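Long-range contact in phenol hydroxylase component phN (Pseudomonas stutzeri, PDB 3U52), which probably hydroxylates phenol as the oxygenase component that carries the diiron centre of a bacterial multicomponent monooxygenase: residues L10-R19 / W47-T57. Residues are numbered along the deposited sequence; the frame is centred on the assembly and turned at random.
Sequences LKDKYQYLTR and WSQWEDPFRLT
Tyr14 and Arg19, on and just after the short N-terminal helix 10-16, pack against loop 47-57, which leads into helix 58-81 at the edge of the mainly helical hydroxylase fold. The contact joins a CH-pi contact to an Arg19-Asp52 salt bridge. Arg55 CA lies over one face of the Tyr14 ring, 3.7 Å from its centroid. With CG anti to the backbone N (chi1 180°), the ring is laid against the loop, and its edge faces the Asp52 carboxylate and Thr57 CG2. Tyr14 OH takes a proton from a water that also donates to Phe54 O, and gives one to a second water that donates to Leu56 O. A phenylalanine in place of Tyr14 would probably leave both waters without their tyrosine partner. Lys11 CB lies 3.5 Å from Arg55 NE. Trp50, whose ring edge meets Arg19 NH1, also packs on helix 220-250 and, with Trp47, touches a bound xenon. Arg19 NH1 makes both strong direct bonds. It reaches Trp50 O at 2.8 Å and Asp52 OD2 at 3.0 Å, both nearly straight and in the guanidinium plane. The carboxylate stands almost upright to that plane, at 85°. A water accepts from Arg19 NE at 3.0 Å and donates to Asp52 OD2 at 2.7 Å.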
loop_
_atom_site.group_PDB
_atom_site.type_symbol
_atom_site.label_atom_id
_atom_site.label_comp_id
_atom_site.label_asym_id
_atom_site.label_seq_id
_atom_site.Cartn_x
_atom_site.Cartn_y
_atom_site.Cartn_z
ATOM N N LEU A 10 24.416 -18.777 15.329
ATOM C CA LEU A 10 23.067 -18.245 15.313
ATOM C C LEU A 10 22.044 -19.147 15.997
ATOM O O LEU A 10 21.060 -18.642 16.536
ATOM C CB LEU A 10 22.622 -17.949 13.880
ATOM C CG LEU A 10 23.458 -16.922 13.105
ATOM C CD1 LEU A 10 23.255 -17.100 11.588
ATOM C CD2 LEU A 10 23.156 -15.471 13.576
ATOM N N LYS A 11 22.252 -20.465 15.972
ATOM C CA LYS A 11 21.276 -21.367 16.560
ATOM C C LYS A 11 21.372 -21.343 18.085
ATOM O O LYS A 11 20.347 -21.319 18.758
ATOM C CB LYS A 11 21.284 -22.781 15.914
ATOM C CG LYS A 11 21.646 -23.998 16.741
ATOM C CD LYS A 11 20.448 -24.526 17.515
ATOM C CE LYS A 11 20.355 -26.061 17.533
ATOM N NZ LYS A 11 21.557 -26.724 18.095
ATOM N N ASP A 12 22.593 -21.314 18.613
ATOM C CA ASP A 12 22.791 -21.276 20.049
ATOM C C ASP A 12 22.427 -19.901 20.598
ATOM O O ASP A 12 21.993 -19.808 21.730
ATOM C CB ASP A 12 24.239 -21.577 20.433
ATOM C CG ASP A 12 24.651 -23.047 20.200
ATOM O OD1 ASP A 12 23.819 -23.964 20.405
ATOM O OD2 ASP A 12 25.838 -23.281 19.824
ATOM N N LYS A 13 22.662 -18.839 19.823
ATOM C CA LYS A 13 22.231 -17.505 20.225
ATOM C C LYS A 13 20.708 -17.454 20.373
ATOM O O LYS A 13 20.213 -16.943 21.360
ATOM C CB LYS A 13 22.679 -16.396 19.256
ATOM C CG LYS A 13 22.630 -14.985 19.949
ATOM C CD LYS A 13 22.753 -13.824 18.997
ATOM C CE LYS A 13 24.142 -13.727 18.332
ATOM N NZ LYS A 13 25.071 -12.748 19.007
ATOM N N TYR A 14 19.971 -17.963 19.377
ATOM C CA TYR A 14 18.515 -17.908 19.402
ATOM C C TYR A 14 17.973 -18.713 20.601
ATOM O O TYR A 14 17.069 -18.289 21.243
ATOM C CB TYR A 14 17.915 -18.415 18.082
ATOM C CG TYR A 14 16.412 -18.372 18.105
ATOM C CD1 TYR A 14 15.665 -19.539 18.272
ATOM C CD2 TYR A 14 15.739 -17.146 17.968
ATOM C CE1 TYR A 14 14.265 -19.477 18.299
ATOM C CE2 TYR A 14 14.382 -17.077 18.009
ATOM C CZ TYR A 14 13.646 -18.230 18.154
ATOM O OH TYR A 14 12.279 -18.142 18.205
ATOM N N GLN A 15 18.548 -19.867 20.897
ATOM C CA GLN A 15 18.207 -20.609 22.095
ATOM C C GLN A 15 18.412 -19.828 23.389
ATOM O O GLN A 15 17.585 -19.857 24.270
ATOM C CB GLN A 15 18.945 -21.947 22.105
ATOM C CG GLN A 15 18.435 -22.768 20.957
ATOM C CD GLN A 15 18.824 -24.236 20.981
ATOM O OE1 GLN A 15 19.577 -24.681 21.849
ATOM N NE2 GLN A 15 18.299 -25.002 20.007
ATOM N N TYR A 16 19.504 -19.101 23.495
ATOM C CA TYR A 16 19.718 -18.252 24.638
ATOM C C TYR A 16 18.698 -17.135 24.798
ATOM O O TYR A 16 18.527 -16.648 25.884
ATOM C CB TYR A 16 21.119 -17.656 24.594
ATOM C CG TYR A 16 22.118 -18.451 25.417
ATOM C CD1 TYR A 16 23.165 -19.141 24.814
ATOM C CD2 TYR A 16 22.022 -18.490 26.793
ATOM C CE1 TYR A 16 24.102 -19.869 25.601
ATOM C CE2 TYR A 16 22.938 -19.198 27.566
ATOM C CZ TYR A 16 23.951 -19.882 26.974
ATOM O OH TYR A 16 24.805 -20.564 27.787
ATOM N N LEU A 17 18.102 -16.693 23.700
ATOM C CA LEU A 17 17.061 -15.649 23.670
ATOM C C LEU A 17 15.638 -16.222 23.759
ATOM O O LEU A 17 14.675 -15.484 23.670
ATOM C CB LEU A 17 17.177 -14.841 22.375
ATOM C CG LEU A 17 18.496 -14.033 22.209
ATOM C CD1 LEU A 17 18.526 -13.229 20.933
ATOM C CD2 LEU A 17 18.743 -13.140 23.396
ATOM N N THR A 18 15.497 -17.533 23.872
ATOM C CA THR A 18 14.171 -18.141 24.042
ATOM C C THR A 18 14.190 -19.182 25.167
ATOM O O THR A 18 13.692 -18.940 26.279
ATOM C CB THR A 18 13.650 -18.836 22.760
ATOM O OG1 THR A 18 14.669 -19.711 22.258
ATOM C CG2 THR A 18 13.263 -17.818 21.652
ATOM N N ARG A 19 14.735 -20.358 24.899
ATOM C CA ARG A 19 14.536 -21.440 25.850
ATOM C C ARG A 19 15.324 -21.245 27.128
ATOM O O ARG A 19 14.884 -21.680 28.178
ATOM C CB ARG A 19 14.715 -22.840 25.213
ATOM C CG ARG A 19 16.051 -23.114 24.595
ATOM C CD ARG A 19 16.055 -24.500 23.940
ATOM N NE ARG A 19 15.469 -24.561 22.592
ATOM C CZ ARG A 19 15.484 -25.670 21.830
ATOM N NH1 ARG A 19 14.964 -25.675 20.604
ATOM N NH2 ARG A 19 16.019 -26.787 22.298
ATOM N N TRP A 47 13.251 -32.688 25.644
ATOM C CA TRP A 47 12.712 -31.500 24.972
ATOM C C TRP A 47 13.789 -30.704 24.275
ATOM O O TRP A 47 13.511 -30.000 23.291
ATOM C CB TRP A 47 11.915 -30.620 25.925
ATOM C CG TRP A 47 10.450 -30.993 26.062
ATOM C CD1 TRP A 47 9.855 -31.564 27.147
ATOM C CD2 TRP A 47 9.407 -30.812 25.089
ATOM N NE1 TRP A 47 8.502 -31.742 26.918
ATOM C CE2 TRP A 47 8.208 -31.278 25.664
ATOM C CE3 TRP A 47 9.375 -30.311 23.785
ATOM C CZ2 TRP A 47 6.996 -31.250 24.985
ATOM C CZ3 TRP A 47 8.167 -30.281 23.117
ATOM C CH2 TRP A 47 7.000 -30.751 23.707
ATOM N N SER A 48 15.029 -30.861 24.740
ATOM C CA SER A 48 16.164 -30.125 24.163
ATOM C C SER A 48 16.504 -30.602 22.738
ATOM O O SER A 48 17.170 -29.899 21.948
ATOM C CB SER A 48 17.388 -30.235 25.073
ATOM O OG SER A 48 18.054 -31.459 24.805
ATOM N N GLN A 49 16.016 -31.775 22.380
ATOM C CA GLN A 49 16.168 -32.191 21.001
ATOM C C GLN A 49 15.202 -31.519 20.019
ATOM O O GLN A 49 15.310 -31.722 18.800
ATOM C CB GLN A 49 16.128 -33.695 20.914
ATOM C CG GLN A 49 17.316 -34.266 21.637
ATOM C CD GLN A 49 17.234 -35.741 21.772
ATOM O OE1 GLN A 49 18.242 -36.432 21.589
ATOM N NE2 GLN A 49 16.049 -36.254 22.105
ATOM N N TRP A 50 14.279 -30.713 20.544
ATOM C CA TRP A 50 13.467 -29.827 19.693
ATOM C C TRP A 50 14.366 -28.918 18.839
ATOM O O TRP A 50 15.243 -28.225 19.389
ATOM C CB TRP A 50 12.532 -28.968 20.582
ATOM C CG TRP A 50 11.667 -28.048 19.776
ATOM C CD1 TRP A 50 11.885 -26.731 19.504
ATOM C CD2 TRP A 50 10.466 -28.402 19.115
ATOM N NE1 TRP A 50 10.875 -26.231 18.706
ATOM C CE2 TRP A 50 9.989 -27.241 18.452
ATOM C CE3 TRP A 50 9.717 -29.589 19.030
ATOM C CZ2 TRP A 50 8.779 -27.229 17.713
ATOM C CZ3 TRP A 50 8.528 -29.582 18.272
ATOM C CH2 TRP A 50 8.083 -28.405 17.616
ATOM N N GLU A 51 14.193 -28.933 17.514
ATOM C CA GLU A 51 14.890 -27.996 16.619
ATOM C C GLU A 51 13.938 -26.880 16.249
ATOM O O GLU A 51 12.821 -27.162 15.801
ATOM C CB GLU A 51 15.376 -28.688 15.322
ATOM C CG GLU A 51 16.535 -29.715 15.510
ATOM C CD GLU A 51 17.778 -29.137 16.203
ATOM O OE1 GLU A 51 18.208 -27.992 15.848
ATOM O OE2 GLU A 51 18.335 -29.843 17.104
ATOM N N ASP A 52 14.349 -25.636 16.445
ATOM C CA ASP A 52 13.456 -24.484 16.174
ATOM C C ASP A 52 13.117 -24.463 14.694
ATOM O O ASP A 52 14.002 -24.559 13.867
ATOM C CB ASP A 52 14.088 -23.160 16.632
ATOM C CG ASP A 52 14.598 -23.220 18.098
ATOM O OD1 ASP A 52 15.814 -23.059 18.311
ATOM O OD2 ASP A 52 13.817 -23.439 19.037
ATOM N N PRO A 53 11.821 -24.443 14.357
ATOM C CA PRO A 53 11.427 -24.449 12.937
ATOM C C PRO A 53 11.689 -23.130 12.221
ATOM O O PRO A 53 11.702 -23.093 10.967
ATOM C CB PRO A 53 9.944 -24.788 12.969
ATOM C CG PRO A 53 9.468 -24.363 14.353
ATOM C CD PRO A 53 10.670 -24.514 15.273
ATOM N N PHE A 54 11.878 -22.064 12.999
ATOM C CA PHE A 54 12.256 -20.738 12.492
ATOM C C PHE A 54 12.872 -20.036 13.688
ATOM O O PHE A 54 12.563 -20.389 14.836
ATOM C CB PHE A 54 11.043 -19.923 11.989
ATOM C CG PHE A 54 9.795 -20.089 12.827
ATOM C CD1 PHE A 54 9.576 -19.307 13.953
ATOM C CD2 PHE A 54 8.846 -21.064 12.498
ATOM C CE1 PHE A 54 8.386 -19.513 14.747
ATOM C CE2 PHE A 54 7.707 -21.274 13.274
ATOM C CZ PHE A 54 7.479 -20.470 14.401
ATOM N N ARG A 55 13.731 -19.048 13.418
ATOM C CA ARG A 55 14.459 -18.330 14.468
ATOM C C ARG A 55 14.248 -16.827 14.363
ATOM O O ARG A 55 15.151 -16.103 13.951
ATOM C CB ARG A 55 15.959 -18.633 14.417
ATOM C CG ARG A 55 16.319 -20.084 14.637
ATOM C CD ARG A 55 17.805 -20.365 14.509
ATOM N NE ARG A 55 18.067 -21.753 14.930
ATOM C CZ ARG A 55 17.994 -22.833 14.148
ATOM N NH1 ARG A 55 18.232 -24.036 14.657
ATOM N NH2 ARG A 55 17.684 -22.733 12.861
ATOM N N LEU A 56 13.087 -16.362 14.798
ATOM C CA LEU A 56 12.701 -14.974 14.703
ATOM C C LEU A 56 12.530 -14.347 16.075
ATOM O O LEU A 56 11.581 -14.668 16.806
ATOM C CB LEU A 56 11.344 -14.892 14.019
ATOM C CG LEU A 56 11.153 -14.547 12.556
ATOM C CD1 LEU A 56 9.631 -14.510 12.371
ATOM C CD2 LEU A 56 11.758 -13.196 12.218
ATOM N N THR A 57 13.409 -13.446 16.445
ATOM C CA THR A 57 13.200 -12.785 17.725
ATOM C C THR A 57 12.045 -11.779 17.580
ATOM O O THR A 57 11.593 -11.525 16.449
ATOM C CB THR A 57 14.477 -12.140 18.242
ATOM O OG1 THR A 57 14.992 -11.286 17.221
ATOM C CG2 THR A 57 15.501 -13.201 18.613
HETATM O O HOH W 1 11.089 -20.492 17.198
HETATM O O HOH W 2 11.274 -15.278 19.436
HETATM O O HOH W 3 18.027 -28.007 19.755
HETATM O O HOH W 4 14.331 -22.145 21.323
#